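Local coordinates for dihydropyrimidinase (Dictyostelium discoideum, PDB 2FTW), which catalyses the reversible, zinc-dependent hydrolytic ring opening of dihydropyrimidines, the second step of reductive pyrimidine degradation, at residues 200-205 with 340-345; 246-249 with 253-256. All coordinates share one frame; numbering follows the deposited sequence.

Interaction 1 of 2, residues 200-205 with 340-345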
loop_
_atom_site.group_PDB
_atom_site.type_symbol
_atom_site.label_atom_id
_atom_site.label_comp_id
_atom_site.label_asym_id
_atom_site.label_seq_id
_atom_site.Cartn_x
_atom_site.Cartn_y
_atom_site.Cartn_z
ATOM N N GLU A 200 -21.667 -7.383 -20.567
ATOM C CA GLU A 200 -21.778 -8.817 -20.260
ATOM C C GLU A 200 -22.457 -9.089 -18.916
ATOM O O GLU A 200 -23.135 -10.107 -18.764
ATOM C CB GLU A 200 -20.408 -9.490 -20.288
ATOM C CG GLU A 200 -19.723 -9.462 -21.644
ATOM C CD GLU A 200 -20.465 -10.210 -22.723
ATOM O OE1 GLU A 200 -21.246 -11.141 -22.402
ATOM O OE2 GLU A 200 -20.251 -9.874 -23.912
ATOM N N GLY A 201 -22.242 -8.200 -17.945
ATOM C CA GLY A 201 -22.852 -8.316 -16.630
ATOM C C GLY A 201 -24.346 -8.006 -16.630
ATOM O O GLY A 201 -25.110 -8.584 -15.855
ATOM N N GLN A 202 -24.757 -7.059 -17.470
ATOM C CA GLN A 202 -26.185 -6.759 -17.655
ATOM C C GLN A 202 -26.894 -7.954 -18.283
ATOM O O GLN A 202 -27.948 -8.353 -17.819
ATOM C CB GLN A 202 -26.377 -5.513 -18.510
ATOM C CG GLN A 202 -26.053 -4.250 -17.763
ATOM C CD GLN A 202 -26.067 -2.992 -18.622
ATOM O OE1 GLN A 202 -25.836 -3.024 -19.840
ATOM N NE2 GLN A 202 -26.316 -1.872 -17.977
ATOM N N LYS A 203 -26.284 -8.525 -19.326
ATOM C CA LYS A 203 -26.778 -9.760 -19.971
ATOM C C LYS A 203 -26.906 -10.925 -18.977
ATOM O O LYS A 203 -27.910 -11.637 -18.952
ATOM C CB LYS A 203 -25.834 -10.161 -21.125
ATOM C CG LYS A 203 -26.342 -11.302 -22.009
ATOM C CD LYS A 203 -25.412 -11.565 -23.207
ATOM C CE LYS A 203 -25.642 -12.967 -23.811
ATOM N NZ LYS A 203 -27.017 -13.168 -24.386
ATOM N N LYS A 204 -25.882 -11.103 -18.151
ATOM C CA LYS A 204 -25.872 -12.158 -17.144
ATOM C C LYS A 204 -26.958 -11.986 -16.081
ATOM O O LYS A 204 -27.641 -12.939 -15.726
ATOM C CB LYS A 204 -24.519 -12.207 -16.450
ATOM C CG LYS A 204 -24.390 -13.381 -15.491
ATOM C CD LYS A 204 -23.113 -13.340 -14.713
ATOM C CE LYS A 204 -22.910 -14.637 -13.934
ATOM N NZ LYS A 204 -21.760 -14.517 -13.007
ATOM N N MET A 205 -27.089 -10.783 -15.548
ATOM C CA MET A 205 -28.040 -10.556 -14.462
ATOM C C MET A 205 -29.468 -10.791 -14.934
ATOM O O MET A 205 -30.213 -11.519 -14.285
ATOM C CB MET A 205 -27.880 -9.153 -13.867
ATOM C CG MET A 205 -26.703 -9.014 -12.893
ATOM S SD MET A 205 -26.547 -10.331 -11.658
ATOM C CE MET A 205 -25.305 -11.386 -12.396
ATOM N N ASP A 340 -37.116 -4.467 -15.925
ATOM C CA ASP A 340 -35.770 -4.489 -16.537
ATOM C C ASP A 340 -34.906 -3.314 -16.033
ATOM O O ASP A 340 -35.092 -2.163 -16.455
ATOM C CB ASP A 340 -35.895 -4.452 -18.074
ATOM C CG ASP A 340 -34.571 -4.736 -18.797
ATOM O OD1 ASP A 340 -33.501 -4.576 -18.182
ATOM O OD2 ASP A 340 -34.602 -5.110 -19.996
ATOM N N PHE A 341 -33.954 -3.608 -15.143
ATOM C CA PHE A 341 -33.162 -2.548 -14.490
ATOM C C PHE A 341 -32.378 -1.705 -15.502
ATOM O O PHE A 341 -32.081 -0.533 -15.237
ATOM C CB PHE A 341 -32.231 -3.114 -13.383
ATOM C CG PHE A 341 -31.107 -3.975 -13.901
ATOM C CD1 PHE A 341 -29.966 -3.393 -14.460
ATOM C CD2 PHE A 341 -31.198 -5.360 -13.854
ATOM C CE1 PHE A 341 -28.936 -4.188 -14.962
ATOM C CE2 PHE A 341 -30.175 -6.164 -14.343
ATOM C CZ PHE A 341 -29.041 -5.584 -14.901
ATOM N N THR A 342 -32.072 -2.295 -16.659
ATOM C CA THR A 342 -31.315 -1.619 -17.727
ATOM C C THR A 342 -32.090 -0.490 -18.396
ATOM O O THR A 342 -31.499 0.324 -19.110
ATOM C CB THR A 342 -30.899 -2.589 -18.851
ATOM O OG1 THR A 342 -32.069 -3.131 -19.470
ATOM C CG2 THR A 342 -30.035 -3.730 -18.315
ATOM N N LYS A 343 -33.405 -0.448 -18.172
ATOM C CA LYS A 343 -34.259 0.583 -18.741
ATOM C C LYS A 343 -34.723 1.608 -17.713
ATOM O O LYS A 343 -35.412 2.583 -18.064
ATOM C CB LYS A 343 -35.455 -0.068 -19.430
ATOM C CG LYS A 343 -35.048 -0.943 -20.614
ATOM C CD LYS A 343 -36.236 -1.696 -21.138
ATOM C CE LYS A 343 -35.902 -2.469 -22.397
ATOM N NZ LYS A 343 -37.006 -3.431 -22.708
ATOM N N ILE A 344 -34.336 1.406 -16.453
ATOM C CA ILE A 344 -34.475 2.444 -15.443
ATOM C C ILE A 344 -33.586 3.642 -15.839
ATOM O O ILE A 344 -32.373 3.487 -15.946
ATOM C CB ILE A 344 -34.060 1.949 -14.037
ATOM C CG1 ILE A 344 -34.905 0.728 -13.608
ATOM C CG2 ILE A 344 -34.208 3.079 -13.012
ATOM C CD1 ILE A 344 -34.572 0.160 -12.232
ATOM N N PRO A 345 -34.189 4.834 -16.082
ATOM C CA PRO A 345 -33.361 6.020 -16.334
ATOM C C PRO A 345 -32.404 6.278 -15.186
ATOM O O PRO A 345 -32.825 6.370 -14.036
ATOM C CB PRO A 345 -34.387 7.154 -16.474
ATOM C CG PRO A 345 -35.652 6.609 -15.899
ATOM C CD PRO A 345 -35.622 5.156 -16.192
#
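Across this contact the helical turns 200-205 and the short 3-10 turn 341-343 come closest at Q202 and T342, whose CA atoms are 7.3 Å apart, and side chains fill the space between the two backbones. F341 does most of the reaching. Its ring extends to the helix and meets two residues less than a turn apart: CE2 lies 3.8 Å from M205 CB, an oblique approach, while CE1 takes Q202 CG at the ring edge, near the ring plane, at 4.0 Å. Only the root of M205 takes part, because its chain bends at chi2 (-46°) and carries the sulfur away from the phenylalanine. The extended Q202 chain passes the T342 methyl at a slant, with Q202 CD 4.0 Å from T342 CG2; its amide plane is turned 54° from the F341 ring. No hydrogen bond crosses.

In the (beta-alpha)8 barrel of the amidohydrolases this joins helix 195-207, which follows strand 188-190, to the loop leading from helix 331-334 to helix 354-363. That loop continues directly into N346, and the Q202 side chain is about 7 Å from that of N346 and from that of Y163, two residues that probably bind substrate, as in related enzymes.

The loop is braced internally by an Asx turn. OD1 of D340 accepts from T342 N at 3.1 Å, on its anti side and 35° out of the carboxylate plane. T342 OG1 is modelled suspiciously close to the same oxygen, and that approach is best treated as doubtful. S219 of helix 214-219 also touches Q202, M205 and F341, and E483 of the second subunit packs on M205.

Interaction 2 of 2, residues 246-249 with 253-256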
loop_
_atom_site.group_PDB
_atom_site.type_symbol
_atom_site.label_atom_id
_atom_site.label_comp_id
_atom_site.label_asym_id
_atom_site.label_seq_id
_atom_site.Cartn_x
_atom_site.Cartn_y
_atom_site.Cartn_z
ATOM N N VAL A 246 -14.607 11.683 -13.273
ATOM C CA VAL A 246 -15.920 12.152 -12.822
ATOM C C VAL A 246 -16.614 11.060 -12.017
ATOM O O VAL A 246 -16.328 9.868 -12.201
ATOM C CB VAL A 246 -16.837 12.581 -14.016
ATOM C CG1 VAL A 246 -16.114 13.526 -14.968
ATOM C CG2 VAL A 246 -17.365 11.377 -14.769
ATOM N N HIS A 247 -17.560 11.473 -11.172
ATOM C CA HIS A 247 -18.249 10.577 -10.231
ATOM C C HIS A 247 -17.458 9.326 -9.802
ATOM O O HIS A 247 -17.821 8.191 -10.119
ATOM C CB HIS A 247 -19.654 10.197 -10.721
ATOM C CG HIS A 247 -19.721 9.768 -12.154
ATOM N ND1 HIS A 247 -18.976 8.727 -12.660
ATOM C CD2 HIS A 247 -20.481 10.223 -13.178
ATOM C CE1 HIS A 247 -19.249 8.578 -13.945
ATOM N NE2 HIS A 247 -20.165 9.469 -14.282
ATOM N N VAL A 248 -16.387 9.564 -9.051
ATOM C CA VAL A 248 -15.643 8.487 -8.407
ATOM C C VAL A 248 -16.515 7.966 -7.262
ATOM O O VAL A 248 -16.685 8.646 -6.254
ATOM C CB VAL A 248 -14.282 8.992 -7.897
ATOM C CG1 VAL A 248 -13.525 7.903 -7.147
ATOM C CG2 VAL A 248 -13.448 9.502 -9.063
ATOM N N GLN A 249 -17.087 6.773 -7.444
ATOM C CA GLN A 249 -18.112 6.238 -6.531
ATOM C C GLN A 249 -17.584 5.160 -5.578
ATOM O O GLN A 249 -18.279 4.776 -4.631
ATOM C CB GLN A 249 -19.271 5.637 -7.342
ATOM C CG GLN A 249 -20.150 6.634 -8.076
ATOM C CD GLN A 249 -21.313 7.107 -7.245
ATOM O OE1 GLN A 249 -21.167 8.013 -6.425
ATOM N NE2 GLN A 249 -22.479 6.469 -7.430
ATOM N N ALA A 253 -11.592 2.599 -6.955
ATOM C CA ALA A 253 -11.264 3.637 -7.926
ATOM C C ALA A 253 -10.543 4.793 -7.247
ATOM O O ALA A 253 -9.602 5.364 -7.806
ATOM C CB ALA A 253 -12.532 4.123 -8.638
ATOM N N ALA A 254 -10.963 5.124 -6.028
ATOM C CA ALA A 254 -10.270 6.153 -5.232
ATOM C C ALA A 254 -8.820 5.772 -4.920
ATOM O O ALA A 254 -7.904 6.618 -5.024
ATOM C CB ALA A 254 -11.017 6.428 -3.974
ATOM N N ASP A 255 -8.622 4.507 -4.556
ATOM C CA ASP A 255 -7.289 3.946 -4.302
ATOM C C ASP A 255 -6.393 4.015 -5.521
ATOM O O ASP A 255 -5.211 4.321 -5.395
ATOM C CB ASP A 255 -7.367 2.460 -3.895
ATOM C CG ASP A 255 -7.995 2.228 -2.507
ATOM O OD1 ASP A 255 -8.136 3.192 -1.704
ATOM O OD2 ASP A 255 -8.354 1.048 -2.237
ATOM N N VAL A 256 -6.927 3.664 -6.687
ATOM C CA VAL A 256 -6.167 3.776 -7.944
ATOM C C VAL A 256 -5.667 5.202 -8.185
ATOM O O VAL A 256 -4.510 5.408 -8.543
ATOM C CB VAL A 256 -6.996 3.287 -9.170
ATOM C CG1 VAL A 256 -6.435 3.826 -10.455
ATOM C CG2 VAL A 256 -7.049 1.768 -9.213
#
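V248 meets the first turn of helix 251-262 in one of the beta-to-alpha connections of the amidohydrolase (beta-alpha)8 barrel: strand 243-245 ends, the loop 246-249 follows, and the chain enters the helix. The closest CA atoms are those of V248 and A253, 6.6 Å apart.

The contact across the two segments is apolar and buried. V248 is directed at the helix from CB onward, and with CG1 anti to the backbone N (chi1 177°) that methyl is the one that reaches it. V248 CG1 comes to 4.2 Å from A253 CB and 4.3 Å from A254 CB. The alanines in turn pack on neighbouring helices: A253 touches E225 and T229 of helix 223-239, and A254 touches L310 and Y313 of helix 306-316.

Polar bonds hold the loop from outside the pair. E270 takes the backbone N of H247 through OE1 and is also joined to V248 by backbone hydrogen bonding, and E225 OE2 receives the N-H of Q249.

H247, the residue before V248, coordinates the metal. It binds the second zinc ion together with H191 and the carboxylated K158, its ring meeting that of H191 edge-to-face. V246 covers one face of the H247 imidazole, its CG2 sitting 3.4 Å above the plane, over the ring centre. V248 turns its side chain to the helix instead, and its CG1 also lies 3.9 Å from the backbone N of A254.

Both interactions belong to the same amidohydrolase barrel, with centres 22 Å apart and nearest atoms about 12 Å apart, so they do not touch. Along the chain, interaction 2 falls within the span between the two halves of interaction 1: helix 195-207 comes first, then 246-249 and helix 251-262, and last the loop 340-345. Interaction 2 is local, spanning one strand-to-helix connection about 13 Å from the chain centre and carrying a zinc ligand. Interaction 1 lies farther out, about 26 Å from that centre, and brings together parts 135 residues apart beside the probable substrate-binding residues. One therefore borders the metal centre, the other the surroundings of the substrate site.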